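Local coordinates for protein D-hydantoinase (Ralstonia pickettii, PDB 1NFG) that probably catalyses the stereospecific hydrolysis of the cyclic amide bond of D-hydantoin derivatives, using two zinc ions held in each subunit, at residues 87-92 with 373-378; 109-114 with 119-124; 185-190 with 212-217. One frame throughout, in Å; residues are numbered along the deposited sequence.

All three contacts belong to the TIM-barrel body of this zinc-dependent amidohydrolase. Interactions 1 and 2 are neighbours, their centres 11 Å apart, because strands 85-93 and 118-124 run side by side: Ile88 O meets Gly120 N at 2.8 Å and Cys92 N meets His122 O at 2.7 Å, both probable hydrogen bonds. Interaction 1 packs one face of strand 85-93, while interaction 2 packs strand 118-124 against its preceding helix. Interaction 3 joins two helices farther along the chain, about 30 Å from interaction 1 and 31 Å from interaction 2, centre to centre. Even so, the side chains of Val89 and Val214 lie about 11 and 12 Å from a bound zinc ion.

Interaction 1: residues 87-92 with 373-378; sequences TIVDFC and FGMFPQ
Met375 reaches Thr87 and Val89 with two different atoms of the same side chain. Its sulfur meets the Thr87 methyl tip to tip, SD to CG2 of Thr87 at 3.9 Å. The terminal methyl turns off to the side: the chain runs extended to the sulfur and then bends at chi3 (-81°), which carries CE of Met375 to within 4.0 Å of CG2 of Val89, the two side chains passing each other in opposite directions. On Val89, CG1 is the branch anti to the backbone N (chi1 -169°), and this leaves CG2 for the methionine.

This small patch, with 117 Å² buried in all, is the packed part. Thr87, Val89 and Phe91 share one face of strand 85-93, consistent with a face turned into the barrel. Met375 also touches Ile54 on strand 48-58, so the 373-378 loop packs against both strands near the start of strand 85-93, while Phe91, farther along that strand, lies by the zinc ligands His57 and His59.

The loop gets there by way of a Schellman motif that ends helix 358-372, with Gly374, at positive phi, as the C-prime residue. Beyond Met375 the chain leaves the strand. Phe376, followed by a cis peptide to Pro377, packs on Gly15 of the second subunit, and Gln378 is on the solvent side.

Between strand and loop the contact is thus apolar, a thioether against methyl groups, and would contribute mainly through dispersion and the exclusion of water.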
# COMPACT_ATOMS: atom_id res chain seq x y z
N THR A 87 19.81 -32.21 -8.59
CA THR A 87 18.45 -32.68 -8.34
C THR A 87 17.51 -31.80 -9.12
O THR A 87 17.76 -30.61 -9.35
CB THR A 87 18.07 -32.64 -6.85
OG1 THR A 87 18.85 -33.60 -6.13
CG2 THR A 87 16.60 -32.99 -6.66
N ILE A 88 16.40 -32.38 -9.55
CA ILE A 88 15.44 -31.65 -10.34
C ILE A 88 14.06 -32.14 -9.97
O ILE A 88 13.90 -33.28 -9.53
CB ILE A 88 15.75 -31.89 -11.84
CG1 ILE A 88 15.94 -30.55 -12.52
CG2 ILE A 88 14.67 -32.72 -12.51
CD1 ILE A 88 16.72 -30.64 -13.80
N VAL A 89 13.07 -31.27 -10.08
CA VAL A 89 11.71 -31.69 -9.79
C VAL A 89 10.94 -31.27 -11.02
O VAL A 89 10.63 -30.10 -11.21
CB VAL A 89 11.15 -31.01 -8.52
CG1 VAL A 89 9.84 -31.67 -8.12
CG2 VAL A 89 12.15 -31.14 -7.39
N ASP A 90 10.68 -32.24 -11.89
CA ASP A 90 9.99 -32.01 -13.15
C ASP A 90 8.49 -32.00 -12.94
O ASP A 90 7.97 -32.57 -11.96
CB ASP A 90 10.36 -33.10 -14.15
CG ASP A 90 10.19 -32.66 -15.59
OD1 ASP A 90 10.94 -31.78 -16.05
OD2 ASP A 90 9.30 -33.21 -16.27
N PHE A 91 7.79 -31.33 -13.85
CA PHE A 91 6.35 -31.24 -13.78
C PHE A 91 5.72 -32.39 -14.56
O PHE A 91 5.70 -32.38 -15.80
CB PHE A 91 5.86 -29.90 -14.34
CG PHE A 91 5.94 -28.77 -13.35
CD1 PHE A 91 5.03 -28.68 -12.30
CD2 PHE A 91 6.96 -27.82 -13.42
CE1 PHE A 91 5.12 -27.67 -11.35
CE2 PHE A 91 7.07 -26.81 -12.48
CZ PHE A 91 6.14 -26.73 -11.44
N CYS A 92 5.25 -33.39 -13.83
CA CYS A 92 4.59 -34.54 -14.43
C CYS A 92 3.23 -34.05 -14.90
O CYS A 92 2.39 -33.65 -14.08
CB CYS A 92 4.43 -35.66 -13.39
SG CYS A 92 3.47 -37.08 -13.94
N PHE A 373 10.33 -28.12 -0.74
CA PHE A 373 9.80 -29.31 -1.38
C PHE A 373 10.15 -30.67 -0.76
O PHE A 373 10.20 -31.68 -1.46
CB PHE A 373 10.16 -29.25 -2.86
CG PHE A 373 9.52 -28.09 -3.56
CD1 PHE A 373 8.16 -28.11 -3.87
CD2 PHE A 373 10.25 -26.94 -3.84
CE1 PHE A 373 7.53 -27.00 -4.45
CE2 PHE A 373 9.63 -25.82 -4.42
CZ PHE A 373 8.27 -25.85 -4.73
N GLY A 374 10.35 -30.68 0.55
CA GLY A 374 10.63 -31.89 1.31
C GLY A 374 11.75 -32.83 0.92
O GLY A 374 11.53 -34.04 0.81
N MET A 375 12.95 -32.30 0.72
CA MET A 375 14.11 -33.11 0.35
C MET A 375 15.28 -32.78 1.26
O MET A 375 16.40 -33.25 1.05
CB MET A 375 14.52 -32.83 -1.09
CG MET A 375 13.42 -33.03 -2.10
SD MET A 375 14.02 -32.73 -3.76
CE MET A 375 13.94 -30.94 -3.83
N PHE A 376 15.02 -31.97 2.28
CA PHE A 376 16.03 -31.52 3.24
C PHE A 376 15.93 -32.35 4.50
O PHE A 376 14.83 -32.64 4.97
CB PHE A 376 15.79 -30.03 3.53
CG PHE A 376 16.71 -29.44 4.56
CD1 PHE A 376 16.38 -29.50 5.92
CD2 PHE A 376 17.89 -28.81 4.19
CE1 PHE A 376 17.24 -28.94 6.89
CE2 PHE A 376 18.74 -28.24 5.14
CZ PHE A 376 18.41 -28.31 6.50
N PRO A 377 17.07 -32.73 5.10
CA PRO A 377 18.44 -32.42 4.67
C PRO A 377 19.16 -33.44 3.79
O PRO A 377 20.36 -33.29 3.53
CB PRO A 377 19.16 -32.21 6.00
CG PRO A 377 18.53 -33.24 6.86
CD PRO A 377 17.06 -33.15 6.52
N GLN A 378 18.44 -34.46 3.31
CA GLN A 378 19.07 -35.46 2.44
C GLN A 378 19.71 -34.73 1.28
O GLN A 378 20.83 -35.05 0.87
CB GLN A 378 18.04 -36.45 1.89
CG GLN A 378 18.68 -37.56 1.04
CD GLN A 378 17.68 -38.42 0.27
OE1 GLN A 378 16.62 -38.78 0.78
NE2 GLN A 378 18.03 -38.75 -0.97

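Interaction 2: residues 109-114 with 119-124; sequences GMAGGK and YGYHII
One face of the Tyr119 ring is occupied by the methyl group of Ala111, a CH-pi contact in which CB of Ala111 stands 3.7 Å from the ring centroid and 26° off the normal. The methyl is displaced toward the hydroxyl end of the ring, and its nearest atom is CZ of Tyr119, at 3.4 Å. Phe73 meets the same tyrosine edge-to-face, and Trp107 does so with Tyr121.

The motif is a beta-alpha-beta crossover of the TIM barrel: strand 85-93, helix 100-111, then strand 118-124 running parallel to the first. The contact lies at the turn, where the last helical residues pass over the start of the returning strand. Tyr119 takes the less common position with CG between the backbone N and the carbonyl carbon (chi1 59°), which turns a ring face to the methyl of Ala111 at the helix end. Tyr121 points to the same side but offers a different part: its OH comes to 3.8 Å from CB of Ala111. One alanine methyl thus meets both the ring face of Tyr119 and the hydroxyl of Tyr121, which approach it from directions roughly at right angles. That hydroxyl has its polar partner in Asp108, one turn back on the same helix, so Tyr121 is also tied to the helix.

Past Ala111 the chain becomes exposed and turns through Gly112 and Gly113, the latter at positive phi. Lys114 leads away from the tyrosines, with a weak hydrogen bond from its NZ to Gly109 O. Lys114 N closes the turn, bonding Ala111 O at 2.7 Å.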
# COMPACT_ATOMS: atom_id res chain seq x y z
N GLY A 109 8.37 -43.84 -17.17
CA GLY A 109 8.87 -44.39 -18.41
C GLY A 109 9.93 -43.50 -19.01
O GLY A 109 10.94 -43.97 -19.52
N MET A 110 9.73 -42.19 -18.92
CA MET A 110 10.68 -41.23 -19.46
C MET A 110 11.94 -41.05 -18.61
O MET A 110 13.04 -40.90 -19.15
CB MET A 110 10.01 -39.87 -19.65
CG MET A 110 8.90 -39.85 -20.67
SD MET A 110 8.02 -38.26 -20.64
CE MET A 110 6.80 -38.64 -19.45
N ALA A 111 11.78 -41.05 -17.29
CA ALA A 111 12.91 -40.85 -16.39
C ALA A 111 13.70 -42.11 -16.06
O ALA A 111 14.93 -42.13 -16.20
CB ALA A 111 12.42 -40.19 -15.11
N GLY A 112 13.00 -43.14 -15.60
CA GLY A 112 13.63 -44.40 -15.24
C GLY A 112 14.80 -44.83 -16.12
O GLY A 112 14.66 -45.00 -17.34
N GLY A 113 15.95 -45.01 -15.49
CA GLY A 113 17.15 -45.44 -16.19
C GLY A 113 17.65 -44.48 -17.26
O GLY A 113 18.47 -44.87 -18.08
N LYS A 114 17.18 -43.23 -17.25
CA LYS A 114 17.62 -42.28 -18.26
C LYS A 114 18.08 -40.93 -17.73
O LYS A 114 18.66 -40.14 -18.48
CB LYS A 114 16.50 -42.07 -19.29
CG LYS A 114 15.86 -43.36 -19.75
CD LYS A 114 14.77 -43.10 -20.77
CE LYS A 114 13.90 -44.33 -21.00
NZ LYS A 114 12.92 -44.07 -22.09
N TYR A 119 15.81 -36.98 -9.42
CA TYR A 119 14.61 -36.22 -9.78
C TYR A 119 13.37 -36.58 -8.97
O TYR A 119 13.24 -37.72 -8.49
CB TYR A 119 14.31 -36.42 -11.26
CG TYR A 119 14.09 -37.88 -11.61
CD1 TYR A 119 12.85 -38.49 -11.38
CD2 TYR A 119 15.14 -38.67 -12.07
CE1 TYR A 119 12.67 -39.86 -11.59
CE2 TYR A 119 14.97 -40.04 -12.29
CZ TYR A 119 13.74 -40.63 -12.05
OH TYR A 119 13.58 -41.98 -12.24
N GLY A 120 12.48 -35.61 -8.82
CA GLY A 120 11.23 -35.80 -8.10
C GLY A 120 10.15 -35.31 -9.05
O GLY A 120 10.48 -34.84 -10.15
N TYR A 121 8.88 -35.42 -8.68
CA TYR A 121 7.81 -34.96 -9.57
C TYR A 121 6.81 -34.02 -8.91
O TYR A 121 6.52 -34.14 -7.73
CB TYR A 121 6.94 -36.11 -10.11
CG TYR A 121 7.61 -37.24 -10.86
CD1 TYR A 121 8.69 -37.01 -11.72
CD2 TYR A 121 7.11 -38.54 -10.76
CE1 TYR A 121 9.26 -38.06 -12.45
CE2 TYR A 121 7.67 -39.59 -11.49
CZ TYR A 121 8.74 -39.35 -12.33
OH TYR A 121 9.30 -40.40 -13.02
N HIS A 122 6.30 -33.09 -9.71
CA HIS A 122 5.23 -32.20 -9.27
C HIS A 122 4.12 -32.77 -10.13
O HIS A 122 4.38 -33.23 -11.25
CB HIS A 122 5.43 -30.75 -9.72
CG HIS A 122 6.61 -30.07 -9.11
ND1 HIS A 122 6.76 -29.90 -7.76
CD2 HIS A 122 7.68 -29.47 -9.69
CE1 HIS A 122 7.86 -29.22 -7.52
NE2 HIS A 122 8.44 -28.95 -8.68
N ILE A 123 2.89 -32.76 -9.65
CA ILE A 123 1.82 -33.29 -10.48
C ILE A 123 0.92 -32.17 -11.00
O ILE A 123 0.35 -31.41 -10.22
CB ILE A 123 0.98 -34.34 -9.72
CG1 ILE A 123 -0.06 -34.95 -10.67
CG2 ILE A 123 0.32 -33.71 -8.50
CD1 ILE A 123 0.54 -35.49 -11.97
N ILE A 124 0.81 -32.07 -12.33
CA ILE A 124 -0.05 -31.06 -12.94
C ILE A 124 -1.45 -31.63 -13.12
O ILE A 124 -1.62 -32.69 -13.72
CB ILE A 124 0.43 -30.65 -14.34
CG1 ILE A 124 1.74 -29.88 -14.25
CG2 ILE A 124 -0.63 -29.79 -15.00
CD1 ILE A 124 2.20 -29.31 -15.57

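Interaction 3: residues 185-190 with 212-217; sequences GDAADY and PRVEAE
Val214 points its two methyl branches at a pair of consecutive alanines on the facing helix. CG2 of Val214 approaches CB of Ala187 at 4.2 Å, and CG1 of Val214 approaches CB of Ala188 at 4.4 Å. The fork is set by the valine torsion: CG1 lies anti to the backbone N (chi1 174°), CG2 beside the backbone N, and each branch takes one alanine. Ala187 and Val214 aim their CB atoms at each other, whereas the CB of Ala188 points along the flank of the interface and meets the valine from there. With such small groups between them the helices come close, the CA atoms of Ala187 and Val214 being 6.4 Å apart.

The contact joins the opening turns of helices 185-197 and 212-229, on the outer part of the amidohydrolase barrel. Asn184, just ahead of the first helix, bonds Ala187 N through its OD1 at the start of its own helix, while its ND2 (to Glu217 OE1) and its backbone (to that of Val214) reach the other helix. Glu217 also makes a salt bridge to Arg221; its other oxygen lies close to the equivalent Glu217 oxygen of the third subunit, like charges that this arginine and Arg221 of the third subunit, in a long and weak ion pair, probably offset.

Ala188 lies about 8 Å, side chain to side chain, from Tyr153 and from Thr286, which probably bind substrate as in related enzymes. The valine-alanine interface is purely apolar, and the polar links between the helices run beside it, through Asn184.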
# COMPACT_ATOMS: atom_id res chain seq x y z
N GLY A 185 -5.99 -15.91 -17.94
CA GLY A 185 -6.05 -16.42 -19.30
C GLY A 185 -7.02 -15.71 -20.21
O GLY A 185 -6.70 -15.40 -21.35
N ASP A 186 -8.22 -15.45 -19.70
CA ASP A 186 -9.22 -14.77 -20.49
C ASP A 186 -8.75 -13.38 -20.85
O ASP A 186 -8.88 -12.95 -22.00
CB ASP A 186 -10.54 -14.73 -19.72
CG ASP A 186 -11.03 -16.12 -19.37
OD1 ASP A 186 -10.91 -17.01 -20.24
OD2 ASP A 186 -11.52 -16.32 -18.23
N ALA A 187 -8.18 -12.66 -19.89
CA ALA A 187 -7.69 -11.33 -20.18
C ALA A 187 -6.66 -11.44 -21.29
O ALA A 187 -6.68 -10.66 -22.24
CB ALA A 187 -7.06 -10.71 -18.94
N ALA A 188 -5.76 -12.41 -21.18
CA ALA A 188 -4.73 -12.59 -22.20
C ALA A 188 -5.37 -12.89 -23.56
O ALA A 188 -5.04 -12.25 -24.56
CB ALA A 188 -3.79 -13.72 -21.81
N ASP A 189 -6.29 -13.86 -23.60
CA ASP A 189 -6.95 -14.20 -24.85
C ASP A 189 -7.55 -12.98 -25.52
O ASP A 189 -7.37 -12.77 -26.72
CB ASP A 189 -8.04 -15.25 -24.62
CG ASP A 189 -7.47 -16.62 -24.33
OD1 ASP A 189 -6.42 -16.95 -24.92
OD2 ASP A 189 -8.07 -17.35 -23.51
N TYR A 190 -8.26 -12.17 -24.73
CA TYR A 190 -8.89 -10.95 -25.23
C TYR A 190 -7.86 -10.08 -25.96
O TYR A 190 -8.09 -9.64 -27.09
CB TYR A 190 -9.49 -10.16 -24.07
CG TYR A 190 -9.95 -8.77 -24.45
CD1 TYR A 190 -11.22 -8.55 -24.99
CD2 TYR A 190 -9.12 -7.66 -24.26
CE1 TYR A 190 -11.65 -7.26 -25.34
CE2 TYR A 190 -9.53 -6.38 -24.61
CZ TYR A 190 -10.80 -6.18 -25.15
OH TYR A 190 -11.20 -4.91 -25.49
N PRO A 212 1.78 -7.00 -17.19
CA PRO A 212 1.83 -7.21 -15.74
C PRO A 212 0.49 -7.37 -15.04
O PRO A 212 0.36 -8.19 -14.13
CB PRO A 212 2.60 -5.99 -15.26
CG PRO A 212 3.59 -5.79 -16.36
CD PRO A 212 2.75 -5.97 -17.60
N ARG A 213 -0.51 -6.59 -15.44
CA ARG A 213 -1.81 -6.67 -14.79
C ARG A 213 -2.40 -8.07 -14.89
O ARG A 213 -3.02 -8.56 -13.95
CB ARG A 213 -2.79 -5.68 -15.40
CG ARG A 213 -3.96 -5.36 -14.50
CD ARG A 213 -3.51 -4.35 -13.47
NE ARG A 213 -3.32 -4.90 -12.14
CZ ARG A 213 -2.45 -4.40 -11.26
NH1 ARG A 213 -1.71 -3.35 -11.60
NH2 ARG A 213 -2.35 -4.92 -10.05
N VAL A 214 -2.21 -8.71 -16.05
CA VAL A 214 -2.71 -10.06 -16.29
C VAL A 214 -2.13 -11.01 -15.24
O VAL A 214 -2.85 -11.85 -14.69
CB VAL A 214 -2.31 -10.55 -17.70
CG1 VAL A 214 -2.71 -12.00 -17.88
CG2 VAL A 214 -2.97 -9.68 -18.75
N GLU A 215 -0.84 -10.86 -14.97
CA GLU A 215 -0.17 -11.69 -13.98
C GLU A 215 -0.61 -11.30 -12.57
O GLU A 215 -1.01 -12.16 -11.77
CB GLU A 215 1.36 -11.54 -14.10
CG GLU A 215 2.16 -12.51 -13.23
CD GLU A 215 3.67 -12.37 -13.40
OE1 GLU A 215 4.11 -11.95 -14.49
OE2 GLU A 215 4.41 -12.68 -12.44
N ALA A 216 -0.54 -10.01 -12.27
CA ALA A 216 -0.90 -9.49 -10.95
C ALA A 216 -2.26 -9.96 -10.46
O ALA A 216 -2.38 -10.52 -9.37
CB ALA A 216 -0.84 -7.97 -10.95
N GLU A 217 -3.29 -9.74 -11.28
CA GLU A 217 -4.65 -10.13 -10.92
C GLU A 217 -4.72 -11.60 -10.53
O GLU A 217 -5.15 -11.94 -9.43
CB GLU A 217 -5.59 -9.83 -12.10
CG GLU A 217 -7.09 -10.02 -11.82
CD GLU A 217 -7.47 -11.47 -11.60
OE1 GLU A 217 -7.26 -12.28 -12.53
OE2 GLU A 217 -7.98 -11.79 -10.50